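Local coordinates for nicotinate phosphoribosyltransferase (Saccharomyces cerevisiae, PDB 1VLP), which catalyses the ATP-dependent synthesis of nicotinate ribonucleotide from nicotinate and phosphoribosyl diphosphate, the first step from nicotinic acid to NAD, at residues V417-V420 with K421-G425; S309-P312 with V313-T316; R194-L197 with K198-D201; R76-E79 with E80-E83. All blocks are in the same frame, centred on the assembly; numbering follows the deposited sequence.

Contact 1: V417-V420 with K421-G425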
loop_
_atom_site.group_PDB
_atom_site.type_symbol
_atom_site.label_atom_id
_atom_site.label_comp_id
_atom_site.label_asym_id
_atom_site.label_seq_id
_atom_site.Cartn_x
_atom_site.Cartn_y
_atom_site.Cartn_z
ATOM N N VAL A 417 -13.676 -18.147 4.584
ATOM C CA VAL A 417 -12.348 -18.288 5.196
ATOM C C VAL A 417 -12.189 -19.737 5.729
ATOM O O VAL A 417 -11.152 -20.405 5.513
ATOM C CB VAL A 417 -12.151 -17.249 6.330
ATOM C CG1 VAL A 417 -10.923 -17.576 7.167
ATOM C CG2 VAL A 417 -12.069 -15.799 5.746
ATOM N N LYS A 418 -13.210 -20.218 6.451
ATOM C CA LYS A 418 -13.236 -21.609 6.870
ATOM C C LYS A 418 -13.072 -22.638 5.743
ATOM O O LYS A 418 -12.269 -23.579 5.902
ATOM C CB LYS A 418 -14.543 -21.897 7.612
ATOM C CG LYS A 418 -14.702 -23.346 8.007
ATOM C CD LYS A 418 -15.825 -23.527 8.983
ATOM C CE LYS A 418 -16.284 -24.968 8.963
ATOM N NZ LYS A 418 -17.096 -25.248 10.158
ATOM N N ARG A 419 -13.852 -22.501 4.680
ATOM C CA ARG A 419 -13.827 -23.380 3.511
ATOM C C ARG A 419 -12.426 -23.400 2.872
ATOM O O ARG A 419 -11.940 -24.448 2.474
ATOM C CB ARG A 419 -14.734 -22.856 2.392
ATOM C CG ARG A 419 -16.247 -23.005 2.505
ATOM C CD ARG A 419 -16.974 -22.737 1.148
ATOM N NE ARG A 419 -16.444 -21.625 0.311
ATOM C CZ ARG A 419 -15.538 -21.748 -0.665
ATOM N NH1 ARG A 419 -14.998 -22.922 -0.940
ATOM N NH2 ARG A 419 -15.155 -20.691 -1.372
ATOM N N VAL A 420 -11.816 -22.220 2.751
ATOM C CA VAL A 420 -10.491 -22.048 2.126
ATOM C C VAL A 420 -9.394 -22.674 2.990
ATOM O O VAL A 420 -8.542 -23.401 2.476
ATOM C CB VAL A 420 -10.156 -20.545 1.799
ATOM C CG1 VAL A 420 -8.701 -20.363 1.352
ATOM C CG2 VAL A 420 -11.056 -20.014 0.723
ATOM N N LYS A 421 -9.423 -22.438 4.297
ATOM C CA LYS A 421 -8.451 -23.079 5.194
ATOM C C LYS A 421 -8.462 -24.608 5.059
ATOM O O LYS A 421 -7.403 -25.266 5.107
ATOM C CB LYS A 421 -8.707 -22.684 6.632
ATOM C CG LYS A 421 -8.220 -21.321 6.983
ATOM C CD LYS A 421 -8.817 -20.919 8.308
ATOM C CE LYS A 421 -8.177 -19.746 8.924
ATOM N NZ LYS A 421 -8.910 -19.463 10.206
ATOM N N GLU A 422 -9.654 -25.156 4.829
ATOM C CA GLU A 422 -9.831 -26.591 4.617
ATOM C C GLU A 422 -9.236 -27.012 3.281
ATOM O O GLU A 422 -8.401 -27.923 3.250
ATOM C CB GLU A 422 -11.315 -26.943 4.693
ATOM C CG GLU A 422 -11.887 -26.759 6.101
ATOM C CD GLU A 422 -13.413 -26.936 6.210
ATOM O OE1 GLU A 422 -14.103 -27.151 5.170
ATOM O OE2 GLU A 422 -13.916 -26.843 7.364
ATOM N N GLU A 423 -9.616 -26.305 2.204
ATOM C CA GLU A 423 -9.125 -26.584 0.839
ATOM C C GLU A 423 -7.602 -26.497 0.740
ATOM O O GLU A 423 -6.985 -27.288 0.015
ATOM C CB GLU A 423 -9.806 -25.696 -0.197
ATOM C CG GLU A 423 -11.311 -25.978 -0.405
ATOM C CD GLU A 423 -12.054 -24.881 -1.164
ATOM O OE1 GLU A 423 -11.391 -23.969 -1.746
ATOM O OE2 GLU A 423 -13.315 -24.926 -1.179
ATOM N N LEU A 424 -6.998 -25.587 1.495
ATOM C CA LEU A 424 -5.533 -25.396 1.495
ATOM C C LEU A 424 -4.804 -26.236 2.539
ATOM O O LEU A 424 -3.577 -26.138 2.687
ATOM C CB LEU A 424 -5.184 -23.906 1.688
ATOM C CG LEU A 424 -5.780 -23.061 0.557
ATOM C CD1 LEU A 424 -5.315 -21.640 0.632
ATOM C CD2 LEU A 424 -5.521 -23.689 -0.835
ATOM N N GLY A 425 -5.556 -27.086 3.229
ATOM C CA GLY A 425 -4.956 -27.994 4.198
ATOM C C GLY A 425 -4.494 -27.429 5.521
ATOM O O GLY A 425 -3.779 -28.103 6.258
HETATM O O HOH W 1 -11.514 -24.558 8.365
#

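Contact 2: S309-P312 with V313-T316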
loop_
_atom_site.group_PDB
_atom_site.type_symbol
_atom_site.label_atom_id
_atom_site.label_comp_id
_atom_site.label_asym_id
_atom_site.label_seq_id
_atom_site.Cartn_x
_atom_site.Cartn_y
_atom_site.Cartn_z
ATOM N N SER A 309 2.788 -9.682 7.552
ATOM C CA SER A 309 2.054 -10.100 8.741
ATOM C C SER A 309 2.758 -11.184 9.529
ATOM O O SER A 309 3.729 -11.797 9.081
ATOM C CB SER A 309 0.666 -10.630 8.388
ATOM O OG SER A 309 0.734 -11.853 7.668
ATOM N N GLY A 310 2.249 -11.437 10.728
ATOM C CA GLY A 310 2.833 -12.448 11.576
ATOM C C GLY A 310 4.078 -11.946 12.249
ATOM O O GLY A 310 4.390 -10.775 12.207
ATOM N N ASP A 311 4.815 -12.853 12.855
ATOM C CA ASP A 311 6.069 -12.515 13.533
ATOM C C ASP A 311 7.238 -12.438 12.552
ATOM O O ASP A 311 7.564 -13.450 11.894
ATOM C CB ASP A 311 6.373 -13.548 14.603
ATOM C CG ASP A 311 7.584 -13.156 15.431
ATOM O OD1 ASP A 311 8.695 -13.499 15.027
ATOM O OD2 ASP A 311 7.435 -12.448 16.454
ATOM N N PRO A 312 7.842 -11.265 12.411
ATOM C CA PRO A 312 8.873 -11.093 11.385
ATOM C C PRO A 312 10.115 -11.988 11.546
ATOM O O PRO A 312 10.685 -12.416 10.537
ATOM C CB PRO A 312 9.264 -9.619 11.511
ATOM C CG PRO A 312 8.006 -8.976 12.101
ATOM C CD PRO A 312 7.533 -9.986 13.094
ATOM N N VAL A 313 10.497 -12.291 12.789
ATOM C CA VAL A 313 11.665 -13.152 13.028
ATOM C C VAL A 313 11.357 -14.583 12.635
ATOM O O VAL A 313 12.132 -15.206 11.913
ATOM C CB VAL A 313 12.137 -13.044 14.460
ATOM C CG1 VAL A 313 13.302 -13.998 14.719
ATOM C CG2 VAL A 313 12.533 -11.564 14.726
ATOM N N GLU A 314 10.180 -15.064 13.034
ATOM C CA GLU A 314 9.736 -16.391 12.647
ATOM C C GLU A 314 9.603 -16.505 11.124
ATOM O O GLU A 314 10.068 -17.496 10.559
ATOM C CB GLU A 314 8.462 -16.803 13.404
ATOM C CG GLU A 314 8.717 -17.150 14.901
ATOM C CD GLU A 314 9.844 -18.191 15.107
ATOM O OE1 GLU A 314 9.786 -19.314 14.517
ATOM O OE2 GLU A 314 10.809 -17.885 15.842
ATOM N N TYR A 315 9.008 -15.498 10.491
ATOM C CA TYR A 315 8.963 -15.420 9.021
ATOM C C TYR A 315 10.342 -15.537 8.390
ATOM O O TYR A 315 10.556 -16.282 7.446
ATOM C CB TYR A 315 8.289 -14.132 8.573
ATOM C CG TYR A 315 8.059 -14.075 7.095
ATOM C CD1 TYR A 315 6.969 -14.725 6.529
ATOM C CD2 TYR A 315 8.905 -13.366 6.267
ATOM C CE1 TYR A 315 6.735 -14.618 5.163
ATOM C CE2 TYR A 315 8.680 -13.264 4.924
ATOM C CZ TYR A 315 7.591 -13.883 4.372
ATOM O OH TYR A 315 7.388 -13.810 3.000
ATOM N N THR A 316 11.290 -14.808 8.923
ATOM C CA THR A 316 12.638 -14.761 8.366
ATOM C C THR A 316 13.291 -16.149 8.381
ATOM O O THR A 316 13.904 -16.587 7.404
ATOM C CB THR A 316 13.483 -13.722 9.170
ATOM O OG1 THR A 316 12.877 -12.409 9.070
ATOM C CG2 THR A 316 14.986 -13.637 8.686
#

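Contact 3: R194-L197 with K198-D201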
loop_
_atom_site.group_PDB
_atom_site.type_symbol
_atom_site.label_atom_id
_atom_site.label_comp_id
_atom_site.label_asym_id
_atom_site.label_seq_id
_atom_site.Cartn_x
_atom_site.Cartn_y
_atom_site.Cartn_z
ATOM N N ARG A 194 -1.144 9.271 5.637
ATOM C CA ARG A 194 -0.573 10.536 5.931
ATOM C C ARG A 194 -1.605 11.439 6.639
ATOM O O ARG A 194 -2.823 11.418 6.336
ATOM C CB ARG A 194 -0.061 11.222 4.672
ATOM C CG ARG A 194 -1.132 11.639 3.726
ATOM C CD ARG A 194 -0.512 11.906 2.330
ATOM N NE ARG A 194 -1.477 12.481 1.417
ATOM C CZ ARG A 194 -1.313 12.575 0.096
ATOM N NH1 ARG A 194 -0.218 12.089 -0.501
ATOM N NH2 ARG A 194 -2.289 13.104 -0.643
ATOM N N ARG A 195 -1.094 12.259 7.543
ATOM C CA ARG A 195 -1.944 13.233 8.224
ATOM C C ARG A 195 -2.474 14.302 7.244
ATOM O O ARG A 195 -3.647 14.791 7.361
ATOM C CB ARG A 195 -1.208 13.856 9.397
ATOM C CG ARG A 195 -2.126 14.818 10.117
ATOM C CD ARG A 195 -1.708 15.027 11.570
ATOM N NE ARG A 195 -1.817 13.780 12.308
ATOM C CZ ARG A 195 -2.030 13.668 13.614
ATOM N NH1 ARG A 195 -2.281 14.714 14.369
ATOM N NH2 ARG A 195 -2.043 12.467 14.164
ATOM N N SER A 196 -1.638 14.587 6.231
ATOM C CA SER A 196 -1.965 15.499 5.164
ATOM C C SER A 196 -0.900 15.352 4.062
ATOM O O SER A 196 0.176 14.792 4.289
ATOM C CB SER A 196 -1.974 16.939 5.651
ATOM O OG SER A 196 -0.664 17.363 6.018
ATOM N N LEU A 197 -1.224 15.857 2.886
ATOM C CA LEU A 197 -0.232 15.959 1.777
ATOM C C LEU A 197 0.991 16.750 2.230
ATOM O O LEU A 197 2.109 16.306 2.050
ATOM C CB LEU A 197 -0.896 16.595 0.578
ATOM C CG LEU A 197 -0.004 16.798 -0.654
ATOM C CD1 LEU A 197 0.508 15.523 -1.200
ATOM C CD2 LEU A 197 -0.859 17.518 -1.689
ATOM N N LYS A 198 0.749 17.850 2.946
ATOM C CA LYS A 198 1.820 18.684 3.443
ATOM C C LYS A 198 2.703 17.900 4.403
ATOM O O LYS A 198 3.915 18.090 4.376
ATOM C CB LYS A 198 1.256 19.917 4.114
ATOM C CG LYS A 198 2.266 20.766 4.777
ATOM C CD LYS A 198 1.664 22.034 5.326
ATOM C CE LYS A 198 2.622 22.737 6.259
ATOM N NZ LYS A 198 2.233 24.173 6.528
ATOM N N ALA A 199 2.113 17.051 5.254
ATOM C CA ALA A 199 2.882 16.247 6.241
ATOM C C ALA A 199 3.847 15.350 5.504
ATOM O O ALA A 199 5.017 15.229 5.855
ATOM C CB ALA A 199 1.956 15.390 7.153
ATOM N N GLN A 200 3.336 14.669 4.500
ATOM C CA GLN A 200 4.205 13.790 3.721
ATOM C C GLN A 200 5.317 14.574 2.994
ATOM O O GLN A 200 6.456 14.150 2.993
ATOM C CB GLN A 200 3.377 12.916 2.769
ATOM C CG GLN A 200 4.209 11.860 1.981
ATOM C CD GLN A 200 3.323 10.881 1.245
ATOM O OE1 GLN A 200 2.284 11.264 0.795
ATOM N NE2 GLN A 200 3.783 9.627 1.047
ATOM N N ASP A 201 4.989 15.717 2.410
ATOM C CA ASP A 201 6.002 16.569 1.806
ATOM C C ASP A 201 7.117 17.008 2.783
ATOM O O ASP A 201 8.313 17.004 2.451
ATOM C CB ASP A 201 5.358 17.775 1.162
ATOM C CG ASP A 201 6.379 18.624 0.414
ATOM O OD1 ASP A 201 6.885 18.169 -0.646
ATOM O OD2 ASP A 201 6.676 19.708 0.905
#

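Contact 4: R76-E79 with E80-E83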
loop_
_atom_site.group_PDB
_atom_site.type_symbol
_atom_site.label_atom_id
_atom_site.label_comp_id
_atom_site.label_asym_id
_atom_site.label_seq_id
_atom_site.Cartn_x
_atom_site.Cartn_y
_atom_site.Cartn_z
ATOM N N ARG A 76 -6.470 13.911 -15.020
ATOM C CA ARG A 76 -6.034 13.176 -16.207
ATOM C C ARG A 76 -4.521 12.932 -16.072
ATOM O O ARG A 76 -3.842 13.714 -15.426
ATOM C CB ARG A 76 -6.304 13.966 -17.471
ATOM C CG ARG A 76 -7.768 14.344 -17.668
ATOM C CD ARG A 76 -8.683 13.140 -17.951
ATOM N NE ARG A 76 -10.044 13.570 -18.295
ATOM C CZ ARG A 76 -11.013 13.823 -17.418
ATOM N NH1 ARG A 76 -10.828 13.672 -16.137
ATOM N NH2 ARG A 76 -12.205 14.206 -17.835
ATOM N N PHE A 77 -3.985 11.878 -16.674
ATOM C CA PHE A 77 -2.522 11.742 -16.711
ATOM C C PHE A 77 -1.968 12.765 -17.708
ATOM O O PHE A 77 -2.342 12.740 -18.885
ATOM C CB PHE A 77 -2.065 10.347 -17.161
ATOM C CG PHE A 77 -2.280 9.258 -16.151
ATOM C CD1 PHE A 77 -1.373 9.052 -15.105
ATOM C CD2 PHE A 77 -3.369 8.429 -16.245
ATOM C CE1 PHE A 77 -1.551 8.055 -14.194
ATOM C CE2 PHE A 77 -3.575 7.444 -15.318
ATOM C CZ PHE A 77 -2.644 7.240 -14.292
ATOM N N THR A 78 -1.097 13.664 -17.253
ATOM C CA THR A 78 -0.471 14.626 -18.168
ATOM C C THR A 78 0.624 13.981 -19.036
ATOM O O THR A 78 1.126 12.877 -18.751
ATOM C CB THR A 78 0.193 15.815 -17.403
ATOM O OG1 THR A 78 1.396 15.364 -16.750
ATOM C CG2 THR A 78 -0.804 16.457 -16.384
ATOM N N GLU A 79 1.050 14.702 -20.051
ATOM C CA GLU A 79 2.135 14.239 -20.908
ATOM C C GLU A 79 3.390 13.913 -20.133
ATOM O O GLU A 79 4.036 12.868 -20.343
ATOM C CB GLU A 79 2.431 15.341 -21.946
ATOM C CG GLU A 79 3.124 14.906 -23.142
ATOM C CD GLU A 79 3.066 16.034 -24.183
ATOM O OE1 GLU A 79 3.941 16.926 -24.129
ATOM O OE2 GLU A 79 2.101 16.064 -24.989
ATOM N N GLU A 80 3.740 14.806 -19.208
ATOM C CA GLU A 80 4.955 14.665 -18.376
ATOM C C GLU A 80 4.813 13.475 -17.433
ATOM O O GLU A 80 5.763 12.748 -17.187
ATOM C CB GLU A 80 5.156 15.948 -17.559
ATOM C CG GLU A 80 6.422 16.023 -16.693
ATOM C CD GLU A 80 6.719 17.456 -16.211
ATOM O OE1 GLU A 80 6.422 18.414 -16.979
ATOM O OE2 GLU A 80 7.238 17.623 -15.074
ATOM N N GLU A 81 3.604 13.243 -16.941
ATOM C CA GLU A 81 3.355 12.108 -16.056
ATOM C C GLU A 81 3.509 10.792 -16.806
ATOM O O GLU A 81 4.123 9.841 -16.290
ATOM C CB GLU A 81 1.982 12.217 -15.423
ATOM C CG GLU A 81 1.972 13.381 -14.389
ATOM C CD GLU A 81 0.602 13.688 -13.876
ATOM O OE1 GLU A 81 -0.358 13.146 -14.451
ATOM O OE2 GLU A 81 0.513 14.476 -12.892
ATOM N N ILE A 82 2.973 10.736 -18.014
ATOM C CA ILE A 82 3.083 9.505 -18.799
ATOM C C ILE A 82 4.567 9.254 -19.164
ATOM O O ILE A 82 5.072 8.121 -19.101
ATOM C CB ILE A 82 2.212 9.586 -20.039
ATOM C CG1 ILE A 82 0.717 9.593 -19.664
ATOM C CG2 ILE A 82 2.588 8.481 -21.061
ATOM C CD1 ILE A 82 0.178 8.335 -19.268
ATOM N N GLU A 83 5.262 10.308 -19.537
ATOM C CA GLU A 83 6.702 10.174 -19.778
ATOM C C GLU A 83 7.422 9.617 -18.541
ATOM O O GLU A 83 8.298 8.762 -18.680
ATOM C CB GLU A 83 7.334 11.481 -20.203
ATOM C CG GLU A 83 8.822 11.290 -20.642
ATOM C CD GLU A 83 9.070 10.019 -21.527
ATOM O OE1 GLU A 83 8.446 9.952 -22.639
ATOM O OE2 GLU A 83 9.875 9.108 -21.089
HETATM O O HOH W 2 -2.723 13.314 -13.079
#

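Contact 1: V417-V420 with K421-G425
Four successive i to i+4 backbone bonds join 417-420 to 421-424, from Lys-421 N on Val-417 O to Leu-424 N on Val-420 O, so these are the last two turns of helix 414-423. Each side chain then meets the one a turn further on. In one of two modelled conformers, Arg-419 runs beside Glu-423 and its NH1 reaches Glu-423 OE2 at 2.6 Å, a salt bridge to be read with that reserve. There the carboxylate oxygen sits at the guanidinium edge, near its plane, although the two flat groups are turned 51° apart; the arginine chain bends at chi3 (-39°), bringing its end nearer to Glu-423. Lys-418 and Glu-422 meet less closely. The methylene CE of Lys-418 lies 3.4 Å from Glu-422 OE2 while NZ stays 4.5 Å away, so the attraction is probably only a general one between charges. A water donates to Lys-418 O and, weakly, to Glu-422 OE2. On the buried side, CG1 of Val-420 packs at 3.7 Å against CD1 of Leu-424, and Val-420 also rests on Tyr-257, Ile-401 and Ile-403. Lys-421 lays its extended chain along Val-417, with CE 3.9 Å from Val-417 CG1, and carries its NZ on to Asn-410. Gly-425 takes positive phi (75°), its N bonding Glu-422 O (3.0 Å), one of two bonds back into the last turn: the Schellman motif that ends an amphipathic helix.

Contact 2: S309-P312 with V313-T316
Pro-312 O receives two bonds from one residue: Thr-316 OG1 donates to it at 2.6 Å and Thr-316 N at 2.9 Å, arriving from opposite faces of the carbonyl plane. The hydroxyl can do this because it stands beside its own backbone N (chi1 -60°), folded back over the preceding turn. At the helix start, Asp-311 is the N-cap. Its OD1 takes the N-H of Glu-314 at 2.9 Å in a nearly straight bond (168°), using the anti lone pair, and CG placed trans to the aspartate N (chi1 -174°) carries the carboxylate over that amide. Asp-311 O adds the first helical bond, from Tyr-315 N at 2.9 Å. Further out, Tyr-338 OH also bonds Thr-316 OG1, Thr-282 holds the hydroxyl of Tyr-315, and Lys-317 pairs with Glu-314. With a valine in place of Thr-316, Pro-312 O would probably keep just its amide donor and Tyr-338 would be left without this hydroxyl partner. Tyr-315 lies about 6 Å, side chain to side chain, from Arg-306, a probable nicotinate-binding residue. Chemically, a carboxylate set among the first amides of helix 312-326 is likely to be stabilised by the positive end of the helix dipole.

Contact 3: R194-L197 with K198-D201
Ser-196 OG is gripped twice: it accepts from Ala-199 N at 2.9 Å and is also hydrogen-bonded to Tyr-165 OH. With chi1 at 67° the hydroxyl falls between its own N and carbonyl carbon, the crowded position, and from there faces the first turn of helix 197-213. Ser-196 is thus the N-cap, and its carbonyl O takes the next amide, Gln-200 N, at 3.2 Å. A second link is made by side chains alone. Arg-194 and Gln-200 cross obliquely, and NH1 of Arg-194 donates to Gln-200 OE1 at 2.9 Å, nearly along the C=O axis (176°). That oxygen lies in the guanidinium plane, at its edge, while the amide plane is turned 70° to it. CD1 of Leu-197 lies over one face of the guanidinium, 3.3 Å above the plane and toward its rim. The same NH1 forms a salt bridge with Asp-23, and the NE2 of Gln-200 bonds Thr-191 and Glu-188, which fixes which way round the amide sits. Phe-189, probably a nicotinate-binding residue, is about 7 Å from Gln-200 between side chains. The charge of the buried arginine is probably balanced by Asp-23, with the neutral glutamine likely to steady its direction.

Contact 4: R76-E79 with E80-E83
A capping box opens helix 79-88, made by Thr-78 and Glu-81 exchanging bonds between side chain and backbone. Thr-78 OG1 accepts the N-H of Glu-81 at 3.1 Å, and in return OE1 of Glu-81 accepts from Thr-78 N at 2.9 Å, an almost straight bond (163°). That amide comes from above the carboxylate plane, 49° out of it, as the glutamate chain slants past the threonine. Glu-81 sets CG beside its own backbone N (chi1 -70°) and then runs extended, which turns the carboxylate back to the residue three places earlier. CG of Glu-81 passes 3.1 Å from Thr-78 OG1 on the way. The other oxygen, OE2, is held by Ser-20, and a water lies 2.6 Å from Arg-76 O and 2.7 Å from Glu-81 OE1. Such a box sets the N-terminus of a helix in this N-terminal region of the enzyme, where Thr-78 is the N-cap and its O starts the backbone series by accepting from Ile-82 N. Were Glu-81 an alanine, Thr-78 N would probably lose its acceptor and the hydroxyl of Ser-20 this partner. Beside the box, Phe-77 and Ile-82 meet at about a right angle, CB of the phenylalanine 3.7 Å from Ile-82 CD1. Both side chains also rest on Ile-100 of helix 94-101, while Leu-21 and Leu-22 touch Phe-77.

From the N terminus the order is contact 4, contact 3, contact 2, contact 1. Each joins adjacent segments, so none encloses a long loop; the four lie in series, neither nesting nor crossing. Contact 4 turns the loop after helix 59-71 into helix 79-88 of the N-terminal family region. Contacts 3 and 2 do likewise where loops leave strands 186-188 and 304-307 of the parallel sheet and enter helices 197-213 and 312-326. Contact 1 instead ends a helix, 414-423, near the C terminus. Three helix starts and one helix end result. Contacts 3 and 4 are centred about 23 Å apart, whereas contacts 1 and 4 lie about 44 Å apart, on opposite sides of the chain's centre.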